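PDB 3CIN: Myo-inositol-1-phosphate synthase-related protein from Thermotoga maritima MSB8, which binds nicotinamide-adenine-dinucleotide on a Rossmann-type domain, resembles the myo-inositol-1-phosphate synthases and assembles as a tetramer. Local coordinates for residues V45-E50 / A387-K392; L19-V24 / K73-V78; P227-V232 / K244-F249. All blocks are in the same frame, centred on the assembly; numbering follows the deposited sequence. Where two conformers were deposited one is given.

Interaction 1: V45-E50 / A387-K392; sequences VPLARE and AGLKPK
L389 meets L47 and E50 at once through its two methyl branches. CD1 reaches L47 CD2 at 3.8 Å, methyl against methyl, while the two leucine side chains run at a slant to each other. The other branch, CD2, sits against the backbone of E50, 3.6 Å from E50 O, and both methyls of L389 lie 4.1 Å from the methylene E50 CB. L389 therefore spans the residues at either end of the type II' turn from L47 to E50, a turn closed by the bond from E50 N to L47 O (2.9 Å).

In L389, CG lies beside the backbone N and anti to the carbonyl carbon (chi1 -54°), which carries both methyls across to the turn. E50 meets L389 through its CB and backbone O; beyond CG its chain is extended and the carboxylate forms a salt bridge from OE1 to R384, beside the leucine contact.

G388, just ahead of L389, has a positive phi (83°) and closes helix 376-386 in a Schellman motif, turning the chain out of the helix. L47 also packs on M383 and R384 of that helix and on Y362 of helix 356-362, while its N bonds D338 of helix 328-348. The contact thereby joins the loop between helix 23-36 and strand 58-65 to the end of helix 376-386.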
loop_
_atom_site.group_PDB
_atom_site.type_symbol
_atom_site.label_atom_id
_atom_site.label_comp_id
_atom_site.label_asym_id
_atom_site.label_seq_id
_atom_site.Cartn_x
_atom_site.Cartn_y
_atom_site.Cartn_z
ATOM N N VAL A 45 -2.482 -2.671 26.417
ATOM C CA VAL A 45 -3.282 -2.154 27.545
ATOM C C VAL A 45 -2.781 -0.718 27.803
ATOM O O VAL A 45 -1.688 -0.524 28.356
ATOM C CB VAL A 45 -3.052 -2.993 28.799
ATOM C CG1 VAL A 45 -3.956 -2.443 29.959
ATOM C CG2 VAL A 45 -3.384 -4.483 28.511
ATOM N N PRO A 46 -3.539 0.282 27.340
ATOM C CA PRO A 46 -2.995 1.653 27.366
ATOM C C PRO A 46 -2.424 2.137 28.658
ATOM O O PRO A 46 -1.307 2.685 28.632
ATOM C CB PRO A 46 -4.172 2.498 26.866
ATOM C CG PRO A 46 -4.898 1.557 25.943
ATOM C CD PRO A 46 -4.855 0.250 26.657
ATOM N N LEU A 47 -3.103 1.904 29.778
ATOM C CA LEU A 47 -2.650 2.405 31.064
ATOM C C LEU A 47 -1.846 1.376 31.830
ATOM O O LEU A 47 -1.356 1.660 32.897
ATOM C CB LEU A 47 -3.818 2.960 31.901
ATOM C CG LEU A 47 -4.518 4.141 31.239
ATOM C CD1 LEU A 47 -5.700 4.430 32.191
ATOM C CD2 LEU A 47 -3.582 5.331 31.032
ATOM N N ALA A 48 -1.649 0.194 31.244
ATOM C CA ALA A 48 -0.705 -0.796 31.779
ATOM C C ALA A 48 -0.812 -0.901 33.297
ATOM O O ALA A 48 -1.897 -1.181 33.787
ATOM C CB ALA A 48 0.670 -0.487 31.335
ATOM N N ARG A 49 0.290 -0.730 34.017
ATOM C CA ARG A 49 0.311 -0.872 35.470
ATOM C C ARG A 49 0.235 0.457 36.215
ATOM O O ARG A 49 0.594 0.527 37.404
ATOM C CB ARG A 49 1.536 -1.648 35.895
ATOM C CG ARG A 49 1.576 -3.058 35.381
ATOM C CD ARG A 49 2.719 -3.793 36.054
ATOM N NE ARG A 49 3.226 -4.793 35.133
ATOM C CZ ARG A 49 2.838 -6.060 35.105
ATOM N NH1 ARG A 49 1.994 -6.548 36.026
ATOM N NH2 ARG A 49 3.370 -6.867 34.185
ATOM N N GLU A 50 -0.243 1.501 35.543
ATOM C CA GLU A 50 -0.340 2.840 36.159
ATOM C C GLU A 50 -1.543 3.001 37.084
ATOM O O GLU A 50 -1.592 3.932 37.873
ATOM C CB GLU A 50 -0.403 3.921 35.098
ATOM C CG GLU A 50 0.825 4.006 34.242
ATOM C CD GLU A 50 0.798 5.219 33.345
ATOM O OE1 GLU A 50 1.161 6.297 33.865
ATOM O OE2 GLU A 50 0.409 5.076 32.153
ATOM N N ALA A 387 -8.304 9.955 35.198
ATOM C CA ALA A 387 -7.894 8.752 35.929
ATOM C C ALA A 387 -6.995 9.065 37.082
ATOM O O ALA A 387 -6.597 8.150 37.786
ATOM C CB ALA A 387 -7.178 7.759 34.995
ATOM N N GLY A 388 -6.613 10.326 37.256
ATOM C CA GLY A 388 -5.666 10.729 38.316
ATOM C C GLY A 388 -4.196 10.540 37.982
ATOM O O GLY A 388 -3.358 10.441 38.869
ATOM N N LEU A 389 -3.855 10.514 36.710
ATOM C CA LEU A 389 -2.478 10.366 36.286
ATOM C C LEU A 389 -1.953 11.664 35.746
ATOM O O LEU A 389 -2.735 12.562 35.454
ATOM C CB LEU A 389 -2.373 9.284 35.217
ATOM C CG LEU A 389 -2.960 7.924 35.595
ATOM C CD1 LEU A 389 -3.013 7.019 34.370
ATOM C CD2 LEU A 389 -2.176 7.247 36.723
ATOM N N LYS A 390 -0.627 11.763 35.639
ATOM C CA LYS A 390 0.038 12.897 34.981
ATOM C C LYS A 390 -0.027 12.655 33.476
ATOM O O LYS A 390 -0.021 11.498 33.058
ATOM C CB LYS A 390 1.498 13.014 35.440
ATOM N N PRO A 391 -0.128 13.726 32.651
ATOM C CA PRO A 391 -0.150 13.508 31.182
ATOM C C PRO A 391 1.197 12.951 30.672
ATOM O O PRO A 391 2.200 13.047 31.385
ATOM C CB PRO A 391 -0.465 14.904 30.603
ATOM C CG PRO A 391 -0.809 15.774 31.743
ATOM C CD PRO A 391 -0.251 15.154 32.996
ATOM N N LYS A 392 1.199 12.348 29.489
ATOM C CA LYS A 392 2.321 11.527 29.021
ATOM C C LYS A 392 3.441 12.380 28.440
ATOM O O LYS A 392 4.621 12.106 28.665
ATOM C CB LYS A 392 1.842 10.490 27.997
ATOM C CG LYS A 392 2.948 9.575 27.395
ATOM C CD LYS A 392 2.372 8.380 26.590
ATOM C CE LYS A 392 3.444 7.570 25.831
ATOM N NZ LYS A 392 4.429 6.946 26.760
#

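Interaction 2: L19-V24 / K73-V78; sequences LGQGYV and KKLSEV. With NAD (nicotinamide-adenine-dinucleotide), chain F.
The glycine-rich turn of a Rossmann-type dinucleotide fold, running from strand 14-19 into helix 23-36, packs here through Q21 against the start of helix 75-82. Its sequence fits a GxGxxA pattern, with G20 and G22 as the glycines, and it holds nicotinamide-adenine-dinucleotide by main-chain amides. Y23 N bonds O1A of one phosphate at 3.0 Å and V24 N bonds O2N of the other at 2.8 Å, both nearly straight (171°). Since G22 is the N-cap, these amides belong to the first turn of the helix, whose dipole would probably favour the diphosphate. G22, without a side chain, brings its CA to 3.2 Å from NAD O5B.

Q21, at the centre of an inverse gamma turn, faces the other way, toward helix 75-82. Its CG is anti to the backbone N (chi1 -166°) and the chain then bends at chi2, which sets a flat face of the amide against the CD1 methyl of L75. The two side chains cross at about a right angle. Polar atoms of Q21 have partners of their own: OE1 bonds S63 and NE2 bonds S26, so the amide is tied both to strand 58-65 and to helix 23-36. Its backbone N and O bond D65 and K70.

Nearer the backbone, V78 supplies the second apolar partner, its CG1 3.8 Å from Q21 CG. The closest approach of the two segments is from L75 CD1 to the amide carbon, Q21 CD, at 3.3 Å.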
loop_
_atom_site.group_PDB
_atom_site.type_symbol
_atom_site.label_atom_id
_atom_site.label_comp_id
_atom_site.label_asym_id
_atom_site.label_seq_id
_atom_site.Cartn_x
_atom_site.Cartn_y
_atom_site.Cartn_z
ATOM N N LEU A 19 -20.840 -10.629 29.122
ATOM C CA LEU A 19 -22.006 -10.994 28.299
ATOM C C LEU A 19 -21.481 -11.244 26.894
ATOM O O LEU A 19 -21.005 -10.323 26.240
ATOM C CB LEU A 19 -23.042 -9.878 28.312
ATOM C CG LEU A 19 -23.493 -9.396 29.689
ATOM C CD1 LEU A 19 -24.376 -8.157 29.464
ATOM C CD2 LEU A 19 -24.159 -10.495 30.486
ATOM N N GLY A 20 -21.520 -12.508 26.485
ATOM C CA GLY A 20 -21.190 -12.955 25.119
ATOM C C GLY A 20 -19.790 -13.509 25.101
ATOM O O GLY A 20 -18.818 -12.726 24.941
ATOM N N GLN A 21 -19.663 -14.819 25.243
ATOM C CA GLN A 21 -18.331 -15.470 25.387
ATOM C C GLN A 21 -17.754 -15.936 24.044
ATOM O O GLN A 21 -17.687 -17.122 23.749
ATOM C CB GLN A 21 -18.366 -16.627 26.402
ATOM C CG GLN A 21 -16.961 -17.080 26.816
ATOM C CD GLN A 21 -16.181 -16.002 27.517
ATOM O OE1 GLN A 21 -16.689 -15.345 28.407
ATOM N NE2 GLN A 21 -14.936 -15.773 27.073
ATOM N N GLY A 22 -17.394 -14.950 23.208
ATOM C CA GLY A 22 -16.823 -15.232 21.896
ATOM C C GLY A 22 -15.341 -14.836 21.812
ATOM O O GLY A 22 -14.576 -14.966 22.779
ATOM N N TYR A 23 -14.931 -14.364 20.652
ATOM C CA TYR A 23 -13.522 -14.080 20.410
ATOM C C TYR A 23 -12.993 -12.969 21.281
ATOM O O TYR A 23 -11.956 -13.159 21.934
ATOM C CB TYR A 23 -13.291 -13.720 18.946
ATOM C CG TYR A 23 -12.140 -14.457 18.338
ATOM C CD1 TYR A 23 -10.887 -14.446 18.937
ATOM C CD2 TYR A 23 -12.288 -15.139 17.132
ATOM C CE1 TYR A 23 -9.794 -15.121 18.347
ATOM C CE2 TYR A 23 -11.247 -15.819 16.570
ATOM C CZ TYR A 23 -9.992 -15.795 17.155
ATOM O OH TYR A 23 -8.929 -16.477 16.565
ATOM N N VAL A 24 -13.668 -11.829 21.300
ATOM C CA VAL A 24 -13.194 -10.701 22.163
ATOM C C VAL A 24 -13.124 -11.097 23.609
ATOM O O VAL A 24 -12.087 -10.929 24.298
ATOM C CB VAL A 24 -14.036 -9.429 21.991
ATOM C CG1 VAL A 24 -13.675 -8.365 22.988
ATOM C CG2 VAL A 24 -13.845 -8.870 20.542
ATOM N N LYS A 73 -20.719 -25.128 29.811
ATOM C CA LYS A 73 -19.278 -25.400 29.743
ATOM C C LYS A 73 -18.554 -24.532 30.758
ATOM O O LYS A 73 -19.056 -23.463 31.163
ATOM C CB LYS A 73 -18.709 -25.106 28.352
ATOM C CG LYS A 73 -19.351 -25.858 27.215
ATOM C CD LYS A 73 -19.243 -27.355 27.384
ATOM C CE LYS A 73 -19.654 -28.068 26.112
ATOM N NZ LYS A 73 -18.737 -27.759 24.993
ATOM N N LYS A 74 -17.389 -24.985 31.206
ATOM C CA LYS A 74 -16.542 -24.092 32.006
ATOM C C LYS A 74 -15.984 -23.013 31.067
ATOM O O LYS A 74 -15.732 -23.270 29.875
ATOM C CB LYS A 74 -15.412 -24.848 32.685
ATOM C CG LYS A 74 -15.842 -25.971 33.577
ATOM C CD LYS A 74 -16.353 -25.435 34.887
ATOM N N LEU A 75 -15.790 -21.811 31.601
ATOM C CA LEU A 75 -15.154 -20.724 30.866
ATOM C C LEU A 75 -13.857 -21.188 30.161
ATOM O O LEU A 75 -13.658 -20.903 28.992
ATOM C CB LEU A 75 -14.902 -19.565 31.810
ATOM C CG LEU A 75 -14.247 -18.301 31.216
ATOM C CD1 LEU A 75 -15.067 -17.781 30.022
ATOM C CD2 LEU A 75 -14.098 -17.250 32.248
ATOM N N SER A 76 -13.001 -21.927 30.862
ATOM C CA SER A 76 -11.754 -22.474 30.296
ATOM C C SER A 76 -11.919 -23.311 29.023
ATOM O O SER A 76 -11.084 -23.225 28.121
ATOM C CB SER A 76 -11.001 -23.297 31.347
ATOM O OG SER A 76 -11.816 -24.360 31.803
ATOM N N GLU A 77 -12.985 -24.110 28.958
ATOM C CA GLU A 77 -13.239 -25.014 27.813
ATOM C C GLU A 77 -13.558 -24.191 26.556
ATOM O O GLU A 77 -13.109 -24.531 25.449
ATOM C CB GLU A 77 -14.409 -25.962 28.112
ATOM C CG GLU A 77 -14.205 -26.884 29.317
ATOM C CD GLU A 77 -15.343 -27.924 29.572
ATOM O OE1 GLU A 77 -16.399 -27.645 30.261
ATOM O OE2 GLU A 77 -15.117 -29.086 29.139
ATOM N N VAL A 78 -14.276 -23.093 26.751
ATOM C CA VAL A 78 -14.642 -22.194 25.663
ATOM C C VAL A 78 -13.450 -21.340 25.268
ATOM O O VAL A 78 -13.130 -21.217 24.069
ATOM C CB VAL A 78 -15.866 -21.335 26.023
ATOM C CG1 VAL A 78 -16.142 -20.280 24.942
ATOM C CG2 VAL A 78 -17.072 -22.315 26.207
HETATM P PA NAD F . -18.087 -13.321 18.383
HETATM O O1A NAD F . -16.824 -14.139 18.328
HETATM O O2A NAD F . -19.133 -13.847 17.450
HETATM O O5B NAD F . -18.630 -13.486 19.846
HETATM C C5B NAD F . -19.949 -13.063 20.185
HETATM C C4B NAD F . -20.442 -13.975 21.294
HETATM O O4B NAD F . -21.649 -13.448 21.819
HETATM C C3B NAD F . -20.734 -15.408 20.866
HETATM O O3B NAD F . -20.227 -16.340 21.807
HETATM C C2B NAD F . -22.256 -15.466 20.829
HETATM O O2B NAD F . -22.746 -16.777 20.917
HETATM C C1B NAD F . -22.589 -14.541 21.978
HETATM N N9A NAD F . -23.940 -13.973 21.959
HETATM C C8A NAD F . -24.596 -13.533 20.814
HETATM N N7A NAD F . -25.768 -12.946 21.237
HETATM C C5A NAD F . -25.824 -13.049 22.605
HETATM C C6A NAD F . -26.812 -12.716 23.536
HETATM N N6A NAD F . -27.973 -12.078 23.188
HETATM N N1A NAD F . -26.518 -12.926 24.869
HETATM C C2A NAD F . -25.324 -13.518 25.241
HETATM N N3A NAD F . -24.374 -13.927 24.328
HETATM C C4A NAD F . -24.656 -13.686 23.032
HETATM O O3 NAD F . -17.785 -11.798 18.123
HETATM P PN NAD F . -16.521 -11.003 18.632
HETATM O O1N NAD F . -15.565 -10.884 17.493
HETATM O O2N NAD F . -16.110 -11.476 19.987
HETATM O O5D NAD F . -17.132 -9.540 18.780
HETATM C C5D NAD F . -17.987 -9.234 19.858
HETATM C C4D NAD F . -18.654 -7.877 19.669
HETATM O O4D NAD F . -17.670 -6.883 19.765
HETATM C C3D NAD F . -19.387 -7.670 18.353
HETATM O O3D NAD F . -20.585 -6.882 18.577
HETATM C C2D NAD F . -18.396 -6.810 17.584
HETATM O O2D NAD F . -19.046 -5.970 16.625
HETATM C C1D NAD F . -17.841 -5.971 18.713
HETATM N N1N NAD F . -16.557 -5.355 18.386
HETATM C C2N NAD F . -15.509 -6.125 18.081
HETATM C C3N NAD F . -14.301 -5.426 17.813
HETATM C C7N NAD F . -13.081 -6.223 17.729
HETATM O O7N NAD F . -13.242 -7.578 17.802
HETATM N N7N NAD F . -11.890 -5.617 17.596
HETATM C C4N NAD F . -14.213 -4.048 17.842
HETATM C C5N NAD F . -15.309 -3.293 18.143
HETATM C C6N NAD F . -16.491 -3.986 18.437
#

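Interaction 3: P227-V232 / K244-F249; sequences PFTADV and KDVAQF
T229, Q248 and V246 make this contact, and T229 gives up the most surface of the three because its two branches go to different partners. Its hydroxyl donates to the side-chain carbonyl of Q248, OG1 to OE1, at 2.7 Å. The donor meets the C=O at 143° and is tilted 19° from the carbonyl plane. The methyl of T229 instead meets V246 tip to tip, CG2 to CG1 at 3.7 Å.

The first torsion of T229 (chi1 -59°) sets OG1 beside the backbone N and CG2 anti to it, which separates the polar branch from the apolar one. Q248 reaches from the strand toward the helix on an extended chain, and its amide is gripped at both ends, since NE2 bonds T226 in the first turn of the same helix. The buried amide is thus tied to helix 225-238 through two threonines.

V246 and Q248, two residues apart on strand 242-252, both point toward the helix, whereas A247 between them points away and packs on L295 of the third subunit. This is a helix packed on one face of a mixed sheet, a two-layer helix-on-sheet arrangement within the myo-inositol-1-phosphate synthase family region.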
loop_
_atom_site.group_PDB
_atom_site.type_symbol
_atom_site.label_atom_id
_atom_site.label_comp_id
_atom_site.label_asym_id
_atom_site.label_seq_id
_atom_site.Cartn_x
_atom_site.Cartn_y
_atom_site.Cartn_z
ATOM N N PRO A 227 -10.175 4.252 13.707
ATOM C CA PRO A 227 -9.252 5.105 14.467
ATOM C C PRO A 227 -7.988 5.548 13.702
ATOM O O PRO A 227 -7.465 6.658 13.946
ATOM C CB PRO A 227 -8.914 4.236 15.677
ATOM C CG PRO A 227 -10.142 3.433 15.844
ATOM C CD PRO A 227 -10.429 2.994 14.424
ATOM N N PHE A 228 -7.492 4.718 12.797
ATOM C CA PHE A 228 -6.373 5.105 11.949
ATOM C C PHE A 228 -6.808 6.200 10.982
ATOM O O PHE A 228 -6.102 7.218 10.841
ATOM C CB PHE A 228 -5.821 3.908 11.165
ATOM C CG PHE A 228 -4.982 3.002 12.006
ATOM C CD1 PHE A 228 -3.728 3.425 12.433
ATOM C CD2 PHE A 228 -5.455 1.759 12.395
ATOM C CE1 PHE A 228 -2.938 2.591 13.235
ATOM C CE2 PHE A 228 -4.683 0.912 13.206
ATOM C CZ PHE A 228 -3.422 1.336 13.625
ATOM N N THR A 229 -7.973 6.048 10.353
ATOM C CA THR A 229 -8.506 7.129 9.471
ATOM C C THR A 229 -8.641 8.452 10.238
ATOM O O THR A 229 -8.204 9.511 9.770
ATOM C CB THR A 229 -9.850 6.716 8.934
ATOM O OG1 THR A 229 -9.674 5.490 8.217
ATOM C CG2 THR A 229 -10.524 7.791 8.095
ATOM N N ALA A 230 -9.140 8.357 11.465
ATOM C CA ALA A 230 -9.367 9.513 12.281
ATOM C C ALA A 230 -8.045 10.217 12.629
ATOM O O ALA A 230 -7.962 11.429 12.599
ATOM C CB ALA A 230 -10.165 9.163 13.551
ATOM N N ASP A 231 -7.019 9.444 12.937
ATOM C CA ASP A 231 -5.692 9.976 13.198
ATOM C C ASP A 231 -5.142 10.748 11.993
ATOM O O ASP A 231 -4.620 11.872 12.128
ATOM C CB ASP A 231 -4.748 8.843 13.480
ATOM C CG ASP A 231 -5.175 7.956 14.631
ATOM O OD1 ASP A 231 -5.889 8.409 15.566
ATOM O OD2 ASP A 231 -4.728 6.776 14.619
ATOM N N VAL A 232 -5.239 10.167 10.800
ATOM C CA VAL A 232 -4.808 10.889 9.615
ATOM C C VAL A 232 -5.624 12.154 9.433
ATOM O O VAL A 232 -5.063 13.217 9.173
ATOM C CB VAL A 232 -4.862 10.024 8.350
ATOM C CG1 VAL A 232 -4.376 10.775 7.068
ATOM C CG2 VAL A 232 -3.995 8.731 8.516
ATOM N N LYS A 244 -10.617 15.903 0.239
ATOM C CA LYS A 244 -11.508 15.729 -0.889
ATOM C C LYS A 244 -12.363 14.474 -0.760
ATOM O O LYS A 244 -13.512 14.449 -1.224
ATOM C CB LYS A 244 -10.742 15.646 -2.166
ATOM C CG LYS A 244 -10.094 16.952 -2.586
ATOM C CD LYS A 244 -9.494 16.791 -4.018
ATOM N N ASP A 245 -11.776 13.417 -0.235
ATOM C CA ASP A 245 -12.471 12.138 -0.122
ATOM C C ASP A 245 -11.719 11.176 0.776
ATOM O O ASP A 245 -10.506 11.263 0.872
ATOM C CB ASP A 245 -12.734 11.523 -1.547
ATOM C CG ASP A 245 -11.495 11.460 -2.448
ATOM O OD1 ASP A 245 -10.676 10.558 -2.193
ATOM O OD2 ASP A 245 -11.326 12.276 -3.433
ATOM N N VAL A 246 -12.451 10.250 1.381
ATOM C CA VAL A 246 -11.924 9.262 2.294
ATOM C C VAL A 246 -12.591 7.946 1.971
ATOM O O VAL A 246 -13.824 7.881 2.002
ATOM C CB VAL A 246 -12.295 9.605 3.732
ATOM C CG1 VAL A 246 -11.747 8.545 4.685
ATOM C CG2 VAL A 246 -11.811 10.978 4.096
ATOM N N ALA A 247 -11.805 6.913 1.639
ATOM C CA ALA A 247 -12.341 5.566 1.397
ATOM C C ALA A 247 -11.678 4.608 2.324
ATOM O O ALA A 247 -10.440 4.631 2.457
ATOM C CB ALA A 247 -12.080 5.127 0.002
ATOM N N GLN A 248 -12.468 3.753 2.966
ATOM C CA GLN A 248 -11.932 2.826 3.973
ATOM C C GLN A 248 -12.503 1.482 3.643
ATOM O O GLN A 248 -13.710 1.394 3.336
ATOM C CB GLN A 248 -12.340 3.291 5.363
ATOM C CG GLN A 248 -11.833 2.400 6.438
ATOM C CD GLN A 248 -12.260 2.884 7.777
ATOM O OE1 GLN A 248 -11.830 3.921 8.208
ATOM N NE2 GLN A 248 -13.127 2.127 8.449
ATOM N N PHE A 249 -11.661 0.458 3.592
ATOM C CA PHE A 249 -12.111 -0.899 3.332
ATOM C C PHE A 249 -11.662 -1.725 4.478
ATOM O O PHE A 249 -10.517 -1.563 4.888
ATOM C CB PHE A 249 -11.461 -1.389 2.061
ATOM C CG PHE A 249 -11.759 -2.831 1.682
ATOM C CD1 PHE A 249 -13.060 -3.263 1.461
ATOM C CD2 PHE A 249 -10.723 -3.737 1.471
ATOM C CE1 PHE A 249 -13.320 -4.589 1.052
ATOM C CE2 PHE A 249 -10.982 -5.048 1.094
ATOM C CZ PHE A 249 -12.285 -5.464 0.862
#

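Overall arrangement
Only interaction 2 bears directly on the bound nicotinamide-adenine-dinucleotide, since its segment 19-24 holds the diphosphate. In interaction 3 the side chain of Q248 stays about 11 Å from the same ligand. Interactions 2 and 3 have centres 33 Å apart, on opposite sides of the chain's centre, one where strand 14-19 of the parallel sheet ends, the other on the mixed sheet. Interaction 1 lies 29 Å from interaction 2 and 27 Å from interaction 3, centre to centre; its closest atoms are about 12 Å and 11 Å from theirs. In sequence, interaction 1 encloses interaction 3 and alternates with interaction 2. Both 1 and 3 touch the second subunit; no other chain touches interaction 2.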